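Local coordinates for protein Asp/Glu-specific dipeptidyl-peptidase (Flavobacterium psychrophilum, PDB 5JXF) that removes dipeptides from the N-terminus of oligopeptides as a serine-type peptidase, cutting strictly after an aspartate or glutamate, at residues N145-T148 with A149-L152; A547-Y550 with D551-L555; I563-K566 with A567-L571; G684-S687 with D688-D692. All coordinates share one frame; numbering follows the deposited sequence.

Overall arrangement
Contacts 2 and 3 lie on the same helix, 547-571, with centres about 24 Å apart. Contact 2, in its first turns, is largely at the surface, whereas contact 3, towards its far end, is partly buried. Each has a salt bridge along the helix, but contact 3 adds an amide over a tyrosine ring. Contact 1 is also partly buried; it joins strand 138-146 to the short helix 148-151 through an Asx turn and aliphatic packing. Contact 4 is the buried one, a loop between strands 673-680 and 698-702, where waters and polar bonds replace regular helix bonding beside the substrate pocket. The other three lie away from the annotated sites.

Contact 1: residues N145-T148 with A149-L152; sequences NDVT and AQIL. Unlike the reference sequence in segment 149-152: Ile151 (reference Val).
Val147 and Ile151 meet one helical turn apart, their side chains slanted across each other so that CG2 of Val147 touches CG1 of Ile151 at 3.9 Å. Ile151, a valine in the reference sequence, has CG1 anti to its carbonyl carbon (chi1 -63°), which turns that branch back towards Val147 and lays it 3.0 Å from Val147 O, a tight fit. The other branch of Val147, CG1, faces the amide end of Gln150, with NE2 3.7 Å away. Gln150 is extended beyond CG, and its aliphatic part passes Val147 O before the amide reaches the valine methyl. Thr148 and Leu152 instead run side by side and point the same way, with CG2 of the threonine against CD1 of the leucine at 3.9 Å.

This is the junction where strand 138-146 gives way to helix 148-151, with Val147 at the N-cap. An Asx turn prepares it: Asp146 OD1 accepts the backbone N of Thr148 at 2.8 Å, nearly in line with the carboxylate C-O bond, and takes the Thr148 hydroxyl OG1 on its syn lone pair at 2.6 Å. That hydroxyl is held a second time by Tyr198 N of strand 197-214. Within the turn, Thr148 O is gripped by two amides: Leu152 N arrives almost straight at 2.8 Å, whereas Ile151 N approaches from well above the carbonyl plane and also makes a weak bond to Val147 O. Val175 of helix 162-178 packs against Val147, Gln150 and Ile151, while Leu200 of strand 197-214 touches Val147.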
loop_
_atom_site.group_PDB
_atom_site.type_symbol
_atom_site.label_atom_id
_atom_site.label_comp_id
_atom_site.label_asym_id
_atom_site.label_seq_id
_atom_site.Cartn_x
_atom_site.Cartn_y
_atom_site.Cartn_z
ATOM N N ASN A 145 -33.074 -31.450 -7.544
ATOM C CA ASN A 145 -33.388 -32.798 -8.018
ATOM C C ASN A 145 -32.431 -33.341 -9.076
ATOM O O ASN A 145 -32.340 -32.822 -10.186
ATOM C CB ASN A 145 -34.815 -32.809 -8.553
ATOM C CG ASN A 145 -35.791 -32.168 -7.589
ATOM O OD1 ASN A 145 -35.971 -30.949 -7.577
ATOM N ND2 ASN A 145 -36.407 -32.985 -6.757
ATOM N N ASP A 146 -31.713 -34.395 -8.723
ATOM C CA ASP A 146 -30.800 -35.017 -9.668
ATOM C C ASP A 146 -31.567 -35.654 -10.827
ATOM O O ASP A 146 -32.507 -36.425 -10.617
ATOM C CB ASP A 146 -29.941 -36.067 -8.972
ATOM C CG ASP A 146 -28.791 -36.552 -9.841
ATOM O OD1 ASP A 146 -28.933 -36.573 -11.085
ATOM O OD2 ASP A 146 -27.740 -36.918 -9.274
ATOM N N VAL A 147 -31.148 -35.332 -12.050
ATOM C CA VAL A 147 -31.797 -35.859 -13.248
ATOM C C VAL A 147 -30.769 -36.313 -14.278
ATOM O O VAL A 147 -31.033 -36.278 -15.480
ATOM C CB VAL A 147 -32.728 -34.813 -13.898
ATOM C CG1 VAL A 147 -33.948 -34.551 -13.017
ATOM C CG2 VAL A 147 -31.973 -33.534 -14.160
ATOM N N THR A 148 -29.599 -36.736 -13.797
ATOM C CA THR A 148 -28.507 -37.188 -14.657
ATOM C C THR A 148 -28.965 -38.290 -15.618
ATOM O O THR A 148 -28.849 -38.139 -16.837
ATOM C CB THR A 148 -27.316 -37.722 -13.837
ATOM O OG1 THR A 148 -26.957 -36.776 -12.822
ATOM C CG2 THR A 148 -26.120 -37.968 -14.739
ATOM N N ALA A 149 -29.479 -39.390 -15.064
ATOM C CA ALA A 149 -29.953 -40.523 -15.867
ATOM C C ALA A 149 -30.888 -40.078 -16.986
ATOM O O ALA A 149 -30.732 -40.487 -18.132
ATOM C CB ALA A 149 -30.652 -41.550 -14.981
ATOM N N GLN A 150 -31.836 -39.213 -16.656
ATOM C CA GLN A 150 -32.791 -38.737 -17.643
ATOM C C GLN A 150 -32.137 -37.879 -18.725
ATOM O O GLN A 150 -32.596 -37.856 -19.863
ATOM C CB GLN A 150 -33.912 -37.957 -16.957
ATOM C CG GLN A 150 -34.372 -38.570 -15.632
ATOM C CD GLN A 150 -35.609 -37.888 -15.061
ATOM O OE1 GLN A 150 -36.486 -37.434 -15.803
ATOM N NE2 GLN A 150 -35.674 -37.793 -13.733
ATOM N N ILE A 151 -31.056 -37.193 -18.376
ATOM C CA ILE A 151 -30.416 -36.274 -19.307
ATOM C C ILE A 151 -29.429 -37.014 -20.222
ATOM O O ILE A 151 -29.412 -36.783 -21.434
ATOM C CB ILE A 151 -29.701 -35.117 -18.547
ATOM C CG1 ILE A 151 -30.727 -34.283 -17.760
ATOM C CG2 ILE A 151 -28.901 -34.234 -19.499
ATOM C CD1 ILE A 151 -31.827 -33.666 -18.583
ATOM N N LEU A 152 -28.633 -37.921 -19.659
ATOM C CA LEU A 152 -27.660 -38.682 -20.452
ATOM C C LEU A 152 -28.279 -39.907 -21.106
ATOM O O LEU A 152 -27.570 -40.777 -21.618
ATOM C CB LEU A 152 -26.478 -39.116 -19.589
ATOM C CG LEU A 152 -25.673 -37.974 -18.977
ATOM C CD1 LEU A 152 -24.495 -38.530 -18.201
ATOM C CD2 LEU A 152 -25.217 -37.004 -20.071
#

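Contact 2: residues A547-Y550 with D551-L555; sequences APRY and DEINL
Ala547 to Tyr550 each offer a carbonyl to the amide four residues on, in Asp551 to Asn554, as regular alpha-helical bonds in the first turns of helix 547-571. On one side Arg549 bends at its second torsion (chi2 85°), bringing its guanidinium over to Glu552 and Ile553. NH1 forms a salt bridge with Glu552 OE1 at 3.0 Å; the carboxylate oxygen sits at the guanidinium edge, in its plane, although the two planes stand 87° apart. Ile553 CD1 covers one guanidinium face, 3.7 Å above it and off towards the rim. Tyr550 and Asn554 lie alongside, with Asn554 CB over one ring face, while Asp551 OD1 comes to the ring edge, 3.8 Å from CD2. Ile398 and Arg405 of helix 386-415 also touch this tyrosine. A serine in its place would probably open a gap between Asn554 and helix 386-415. Asp551 OD2 lies 2.8 Å from Ala547 O, two acceptors facing each other, which may raise the affinity of the carboxylate for a proton. Against this, acidic groups near the start of a helix are probably eased by its dipole, and Glu552 has its own cation in Arg549.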
loop_
_atom_site.group_PDB
_atom_site.type_symbol
_atom_site.label_atom_id
_atom_site.label_comp_id
_atom_site.label_asym_id
_atom_site.label_seq_id
_atom_site.Cartn_x
_atom_site.Cartn_y
_atom_site.Cartn_z
ATOM N N ALA A 547 -13.744 -17.721 -35.707
ATOM C CA ALA A 547 -14.799 -18.446 -34.996
ATOM C C ALA A 547 -14.971 -19.922 -35.393
ATOM O O ALA A 547 -15.117 -20.762 -34.507
ATOM C CB ALA A 547 -16.130 -17.713 -35.163
ATOM N N PRO A 548 -14.974 -20.246 -36.708
ATOM C CA PRO A 548 -15.131 -21.670 -37.031
ATOM C C PRO A 548 -14.074 -22.545 -36.359
ATOM O O PRO A 548 -14.416 -23.506 -35.670
ATOM C CB PRO A 548 -14.973 -21.707 -38.561
ATOM C CG PRO A 548 -15.356 -20.351 -39.014
ATOM C CD PRO A 548 -14.881 -19.421 -37.931
ATOM N N ARG A 549 -12.804 -22.193 -36.537
ATOM C CA ARG A 549 -11.721 -23.004 -36.003
ATOM C C ARG A 549 -11.739 -23.043 -34.469
ATOM O O ARG A 549 -11.675 -24.127 -33.880
ATOM C CB ARG A 549 -10.379 -22.490 -36.514
ATOM C CG ARG A 549 -9.204 -23.285 -35.998
ATOM C CD ARG A 549 -8.954 -24.523 -36.869
ATOM N NE ARG A 549 -7.580 -25.000 -36.733
ATOM C CZ ARG A 549 -7.252 -26.226 -36.347
ATOM N NH1 ARG A 549 -8.201 -27.103 -36.056
ATOM N NH2 ARG A 549 -5.976 -26.571 -36.240
ATOM N N TYR A 550 -11.840 -21.876 -33.831
ATOM C CA TYR A 550 -11.919 -21.796 -32.368
ATOM C C TYR A 550 -12.999 -22.709 -31.775
ATOM O O TYR A 550 -12.758 -23.411 -30.793
ATOM C CB TYR A 550 -12.180 -20.357 -31.918
ATOM C CG TYR A 550 -12.375 -20.205 -30.413
ATOM C CD1 TYR A 550 -11.293 -19.986 -29.576
ATOM C CD2 TYR A 550 -13.648 -20.289 -29.829
ATOM C CE1 TYR A 550 -11.462 -19.844 -28.203
ATOM C CE2 TYR A 550 -13.821 -20.166 -28.462
ATOM C CZ TYR A 550 -12.724 -19.935 -27.654
ATOM O OH TYR A 550 -12.879 -19.798 -26.291
ATOM N N ASP A 551 -14.192 -22.680 -32.364
ATOM C CA ASP A 551 -15.294 -23.536 -31.923
ATOM C C ASP A 551 -14.924 -25.014 -31.980
ATOM O O ASP A 551 -15.113 -25.749 -31.010
ATOM C CB ASP A 551 -16.543 -23.288 -32.769
ATOM C CG ASP A 551 -17.056 -21.867 -32.651
ATOM O OD1 ASP A 551 -16.818 -21.233 -31.603
ATOM O OD2 ASP A 551 -17.687 -21.379 -33.612
ATOM N N GLU A 552 -14.402 -25.433 -33.128
ATOM C CA GLU A 552 -13.977 -26.810 -33.340
ATOM C C GLU A 552 -13.060 -27.294 -32.219
ATOM O O GLU A 552 -13.294 -28.339 -31.613
ATOM C CB GLU A 552 -13.267 -26.932 -34.690
ATOM C CG GLU A 552 -12.858 -28.344 -35.070
ATOM C CD GLU A 552 -12.145 -28.396 -36.406
ATOM O OE1 GLU A 552 -11.088 -27.739 -36.543
ATOM O OE2 GLU A 552 -12.645 -29.086 -37.320
ATOM N N ILE A 553 -12.028 -26.506 -31.934
ATOM C CA ILE A 553 -11.020 -26.894 -30.961
ATOM C C ILE A 553 -11.555 -26.830 -29.539
ATOM O O ILE A 553 -11.219 -27.666 -28.696
ATOM C CB ILE A 553 -9.786 -26.001 -31.087
ATOM C CG1 ILE A 553 -9.334 -25.966 -32.547
ATOM C CG2 ILE A 553 -8.672 -26.485 -30.168
ATOM C CD1 ILE A 553 -8.253 -24.950 -32.836
ATOM N N ASN A 554 -12.396 -25.836 -29.277
ATOM C CA ASN A 554 -12.932 -25.638 -27.942
ATOM C C ASN A 554 -13.882 -26.775 -27.580
ATOM O O ASN A 554 -13.901 -27.245 -26.440
ATOM C CB ASN A 554 -13.636 -24.287 -27.844
ATOM C CG ASN A 554 -13.839 -23.838 -26.399
ATOM O OD1 ASN A 554 -13.003 -24.101 -25.533
ATOM N ND2 ASN A 554 -14.964 -23.184 -26.133
ATOM N N LEU A 555 -14.661 -27.229 -28.559
ATOM C CA LEU A 555 -15.521 -28.386 -28.356
ATOM C C LEU A 555 -14.689 -29.597 -27.940
ATOM O O LEU A 555 -15.080 -30.343 -27.038
ATOM C CB LEU A 555 -16.333 -28.705 -29.619
ATOM C CG LEU A 555 -17.446 -27.733 -30.034
ATOM C CD1 LEU A 555 -18.283 -28.337 -31.148
ATOM C CD2 LEU A 555 -18.331 -27.330 -28.852
#

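Contact 3: residues I563-K566 with A567-L571; sequences IYMK and AQLEL
The Tyr564 ring carries the amide nitrogen of Gln568 on one face, with NE2 3.2 Å above the plane and over its centre. NE2 is nearly equidistant from the six ring carbons, the nearest being CZ at 3.3 Å, and the amide is tilted 46° to the ring, so the carboxamide meets the aromatic face by its nitrogen end and does not stack flat on it. Gln568 gets there by setting CG anti to its carbonyl carbon (chi1 -67°) and running extended back along the helix. NE2 also gives a weak hydrogen bond to Tyr292 O. Phe371 of helix 360-375 meets the tyrosine ring edge-to-face. An alanine at Tyr564 would be likely to take the aromatic seat from under the Gln568 amide, leaving it only the weak bond to Tyr292 O among the contacts described, and Phe371 without its ring partner.

The residues involved are four apart on helix 547-571, part of the helical domain that S46 peptidases carry beside their chymotrypsin-like double barrel. Here the helix packs on helices 360-375 and 386-415, and its backbone carbonyls of Ile563 to Lys566 bond the amides of Ala567 to Glu570. Around the helix from the tyrosine, Lys566 stays extended until its last torsion bends NZ towards Glu570, where it meets OE2 in a salt bridge of 3.0 Å, NZ coming end-on to that oxygen. The other oxygen, OE1, is hydrogen-bonded to Tyr384 OH, which fixes the rotation of the carboxylate. Met565 bends at its second and third torsions so that CE lies 4.2 Å from Leu569 CG, and Ala567 CB rests on the carbonyl oxygens of Ile563 and Tyr564.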
loop_
_atom_site.group_PDB
_atom_site.type_symbol
_atom_site.label_atom_id
_atom_site.label_comp_id
_atom_site.label_asym_id
_atom_site.label_seq_id
_atom_site.Cartn_x
_atom_site.Cartn_y
_atom_site.Cartn_z
ATOM N N ILE A 563 -14.058 -35.340 -19.479
ATOM C CA ILE A 563 -13.460 -36.632 -19.137
ATOM C C ILE A 563 -12.392 -36.482 -18.062
ATOM O O ILE A 563 -12.271 -37.319 -17.162
ATOM C CB ILE A 563 -12.837 -37.301 -20.367
ATOM C CG1 ILE A 563 -13.910 -37.598 -21.410
ATOM C CG2 ILE A 563 -12.107 -38.585 -19.984
ATOM C CD1 ILE A 563 -13.353 -38.234 -22.662
ATOM N N TYR A 564 -11.621 -35.406 -18.165
ATOM C CA TYR A 564 -10.603 -35.090 -17.175
ATOM C C TYR A 564 -11.252 -34.954 -15.796
ATOM O O TYR A 564 -10.702 -35.419 -14.794
ATOM C CB TYR A 564 -9.865 -33.806 -17.564
ATOM C CG TYR A 564 -8.618 -33.514 -16.758
ATOM C CD1 TYR A 564 -7.912 -34.531 -16.124
ATOM C CD2 TYR A 564 -8.157 -32.213 -16.621
ATOM C CE1 TYR A 564 -6.777 -34.255 -15.384
ATOM C CE2 TYR A 564 -7.030 -31.923 -15.885
ATOM C CZ TYR A 564 -6.341 -32.943 -15.265
ATOM O OH TYR A 564 -5.215 -32.641 -14.534
ATOM N N MET A 565 -12.429 -34.330 -15.760
ATOM C CA MET A 565 -13.182 -34.144 -14.518
ATOM C C MET A 565 -13.585 -35.490 -13.920
ATOM O O MET A 565 -13.335 -35.761 -12.744
ATOM C CB MET A 565 -14.424 -33.283 -14.774
ATOM C CG MET A 565 -15.148 -32.785 -13.520
ATOM S SD MET A 565 -14.121 -31.692 -12.507
ATOM C CE MET A 565 -13.906 -32.699 -11.041
ATOM N N LYS A 566 -14.196 -36.333 -14.749
ATOM C CA LYS A 566 -14.607 -37.677 -14.339
ATOM C C LYS A 566 -13.425 -38.505 -13.850
ATOM O O LYS A 566 -13.541 -39.270 -12.891
ATOM C CB LYS A 566 -15.306 -38.391 -15.500
ATOM C CG LYS A 566 -15.702 -39.839 -15.231
ATOM C CD LYS A 566 -16.383 -40.442 -16.460
ATOM C CE LYS A 566 -16.429 -41.959 -16.409
ATOM N NZ LYS A 566 -17.202 -42.463 -15.243
ATOM N N ALA A 567 -12.286 -38.344 -14.512
ATOM C CA ALA A 567 -11.082 -39.077 -14.150
ATOM C C ALA A 567 -10.663 -38.743 -12.729
ATOM O O ALA A 567 -10.362 -39.633 -11.932
ATOM C CB ALA A 567 -9.955 -38.766 -15.119
ATOM N N GLN A 568 -10.652 -37.453 -12.417
ATOM C CA GLN A 568 -10.232 -36.994 -11.101
ATOM C C GLN A 568 -11.228 -37.444 -10.036
ATOM O O GLN A 568 -10.844 -37.766 -8.912
ATOM C CB GLN A 568 -10.059 -35.473 -11.094
ATOM C CG GLN A 568 -8.893 -34.996 -11.957
ATOM C CD GLN A 568 -8.707 -33.489 -11.929
ATOM O OE1 GLN A 568 -8.462 -32.889 -10.874
ATOM N NE2 GLN A 568 -8.813 -32.868 -13.099
ATOM N N LEU A 569 -12.503 -37.486 -10.402
ATOM C CA LEU A 569 -13.536 -37.966 -9.495
ATOM C C LEU A 569 -13.317 -39.438 -9.132
ATOM O O LEU A 569 -13.605 -39.854 -8.008
ATOM C CB LEU A 569 -14.915 -37.768 -10.116
ATOM C CG LEU A 569 -15.525 -36.378 -9.918
ATOM C CD1 LEU A 569 -16.655 -36.112 -10.901
ATOM C CD2 LEU A 569 -16.027 -36.231 -8.496
ATOM N N GLU A 570 -12.794 -40.217 -10.077
ATOM C CA GLU A 570 -12.596 -41.647 -9.858
ATOM C C GLU A 570 -11.358 -41.943 -9.021
ATOM O O GLU A 570 -11.424 -42.664 -8.026
ATOM C CB GLU A 570 -12.489 -42.392 -11.191
ATOM C CG GLU A 570 -13.744 -42.354 -12.042
ATOM C CD GLU A 570 -13.623 -43.211 -13.295
ATOM O OE1 GLU A 570 -12.511 -43.709 -13.584
ATOM O OE2 GLU A 570 -14.640 -43.374 -14.003
ATOM N N LEU A 571 -10.230 -41.382 -9.434
ATOM C CA LEU A 571 -8.941 -41.739 -8.859
ATOM C C LEU A 571 -8.633 -41.002 -7.554
ATOM O O LEU A 571 -7.554 -41.164 -6.984
ATOM C CB LEU A 571 -7.837 -41.467 -9.881
ATOM C CG LEU A 571 -8.084 -42.071 -11.263
ATOM C CD1 LEU A 571 -6.997 -41.648 -12.237
ATOM C CD2 LEU A 571 -8.156 -43.581 -11.161
#

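Contact 4: residues G684-S687 with D688-D692; sequences GTMS and DIHYD
Met686 and His690 lie side by side, pointing the same way. From CB, the Met686 chain starts between its own backbone N and carbonyl carbon (chi1 63°), which brings CG to 3.6 Å from His690 O. SD passes the same oxygen at 4.1 Å, and a bend at the last torsion then turns CE to the imidazole edge, in the ring plane, 3.3 Å from ND1 and 3.6 Å from His690 CB. The methyl thus occupies the place where ND1 might have found a polar mate; that nitrogen is buried with no partner in the model.

The backbone holds this pair together. Met686 is itself the third residue of a type I turn from Gly684 to Ser687, and its O accepts from Ile689 N at 2.9 Å and from His690 N at 3.1 Å, one on each side of its carbonyl plane. The turn is closed by Ser687, whose N and OG both bond Gly684 O. Water 1 bridges Thr685 O and Asp688 N, and water 2 bridges Ser687 OG and Asp688 OD1, giving to the latter at 2.6 Å.

Ser687 OG also bonds Arg680 NH1, and Asp688 has Thr658 and Lys347 as partners. Arg680 probably reads the acidic P1 residue, so this buried polar network is consistent with a second shell that steadies its guanidinium next to the bound aspartate.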
loop_
_atom_site.group_PDB
_atom_site.type_symbol
_atom_site.label_atom_id
_atom_site.label_comp_id
_atom_site.label_asym_id
_atom_site.label_seq_id
_atom_site.Cartn_x
_atom_site.Cartn_y
_atom_site.Cartn_z
ATOM N N GLY A 684 -6.325 -13.433 -2.970
ATOM C CA GLY A 684 -7.101 -14.592 -3.333
ATOM C C GLY A 684 -7.955 -14.365 -4.559
ATOM O O GLY A 684 -8.944 -15.071 -4.775
ATOM N N THR A 685 -7.583 -13.385 -5.373
ATOM C CA THR A 685 -8.342 -13.103 -6.583
ATOM C C THR A 685 -8.146 -14.224 -7.592
ATOM O O THR A 685 -8.838 -14.301 -8.608
ATOM C CB THR A 685 -7.936 -11.766 -7.186
ATOM O OG1 THR A 685 -6.523 -11.620 -7.059
ATOM C CG2 THR A 685 -8.584 -10.635 -6.422
ATOM N N MET A 686 -7.215 -15.112 -7.275
ATOM C CA MET A 686 -6.919 -16.285 -8.078
ATOM C C MET A 686 -7.820 -17.474 -7.761
ATOM O O MET A 686 -7.738 -18.513 -8.424
ATOM C CB MET A 686 -5.477 -16.706 -7.843
ATOM C CG MET A 686 -5.273 -17.102 -6.388
ATOM S SD MET A 686 -3.596 -17.566 -5.983
ATOM C CE MET A 686 -3.300 -18.759 -7.260
ATOM N N SER A 687 -8.666 -17.336 -6.751
ATOM C CA SER A 687 -9.278 -18.526 -6.140
ATOM C C SER A 687 -10.246 -19.334 -7.014
ATOM O O SER A 687 -10.624 -20.423 -6.621
ATOM C CB SER A 687 -9.978 -18.138 -4.851
ATOM O OG SER A 687 -10.903 -17.088 -5.064
ATOM N N ASP A 688 -10.628 -18.822 -8.184
ATOM C CA ASP A 688 -11.445 -19.593 -9.139
ATOM C C ASP A 688 -10.630 -20.666 -9.845
ATOM O O ASP A 688 -11.182 -21.594 -10.446
ATOM C CB ASP A 688 -12.043 -18.697 -10.224
ATOM C CG ASP A 688 -13.068 -17.724 -9.701
ATOM O OD1 ASP A 688 -13.333 -17.699 -8.477
ATOM O OD2 ASP A 688 -13.590 -16.959 -10.541
ATOM N N ILE A 689 -9.311 -20.496 -9.818
ATOM C CA ILE A 689 -8.382 -21.346 -10.568
ATOM C C ILE A 689 -7.518 -22.152 -9.595
ATOM O O ILE A 689 -7.212 -23.316 -9.831
ATOM C CB ILE A 689 -7.486 -20.488 -11.497
ATOM C CG1 ILE A 689 -8.355 -19.677 -12.464
ATOM C CG2 ILE A 689 -6.446 -21.344 -12.229
ATOM C CD1 ILE A 689 -9.231 -20.527 -13.361
ATOM N N HIS A 690 -7.143 -21.510 -8.489
ATOM C CA HIS A 690 -6.350 -22.156 -7.446
ATOM C C HIS A 690 -6.716 -21.573 -6.092
ATOM O O HIS A 690 -6.592 -20.366 -5.881
ATOM C CB HIS A 690 -4.851 -21.977 -7.713
ATOM C CG HIS A 690 -3.968 -22.556 -6.647
ATOM N ND1 HIS A 690 -3.010 -21.814 -5.992
ATOM C CD2 HIS A 690 -3.885 -23.809 -6.140
ATOM C CE1 HIS A 690 -2.380 -22.581 -5.120
ATOM N NE2 HIS A 690 -2.887 -23.798 -5.194
ATOM N N TYR A 691 -7.176 -22.428 -5.181
ATOM C CA TYR A 691 -7.528 -21.993 -3.835
ATOM C C TYR A 691 -6.374 -22.275 -2.863
ATOM O O TYR A 691 -5.928 -23.407 -2.739
ATOM C CB TYR A 691 -8.817 -22.688 -3.366
ATOM C CG TYR A 691 -9.310 -22.237 -2.001
ATOM C CD1 TYR A 691 -10.188 -21.170 -1.875
ATOM C CD2 TYR A 691 -8.891 -22.875 -0.841
ATOM C CE1 TYR A 691 -10.637 -20.760 -0.636
ATOM C CE2 TYR A 691 -9.335 -22.463 0.399
ATOM C CZ TYR A 691 -10.203 -21.415 0.493
ATOM O OH TYR A 691 -10.632 -21.009 1.731
ATOM N N ASP A 692 -5.883 -21.236 -2.192
ATOM C CA ASP A 692 -4.853 -21.385 -1.157
ATOM C C ASP A 692 -5.460 -20.867 0.137
ATOM O O ASP A 692 -5.787 -19.687 0.242
ATOM C CB ASP A 692 -3.576 -20.622 -1.536
ATOM C CG ASP A 692 -2.458 -20.701 -0.464
ATOM O OD1 ASP A 692 -2.712 -20.965 0.732
ATOM O OD2 ASP A 692 -1.293 -20.466 -0.839
HETATM O O HOH W 1 -10.016 -16.386 -9.961
HETATM O O HOH W 2 -13.121 -18.520 -6.052
#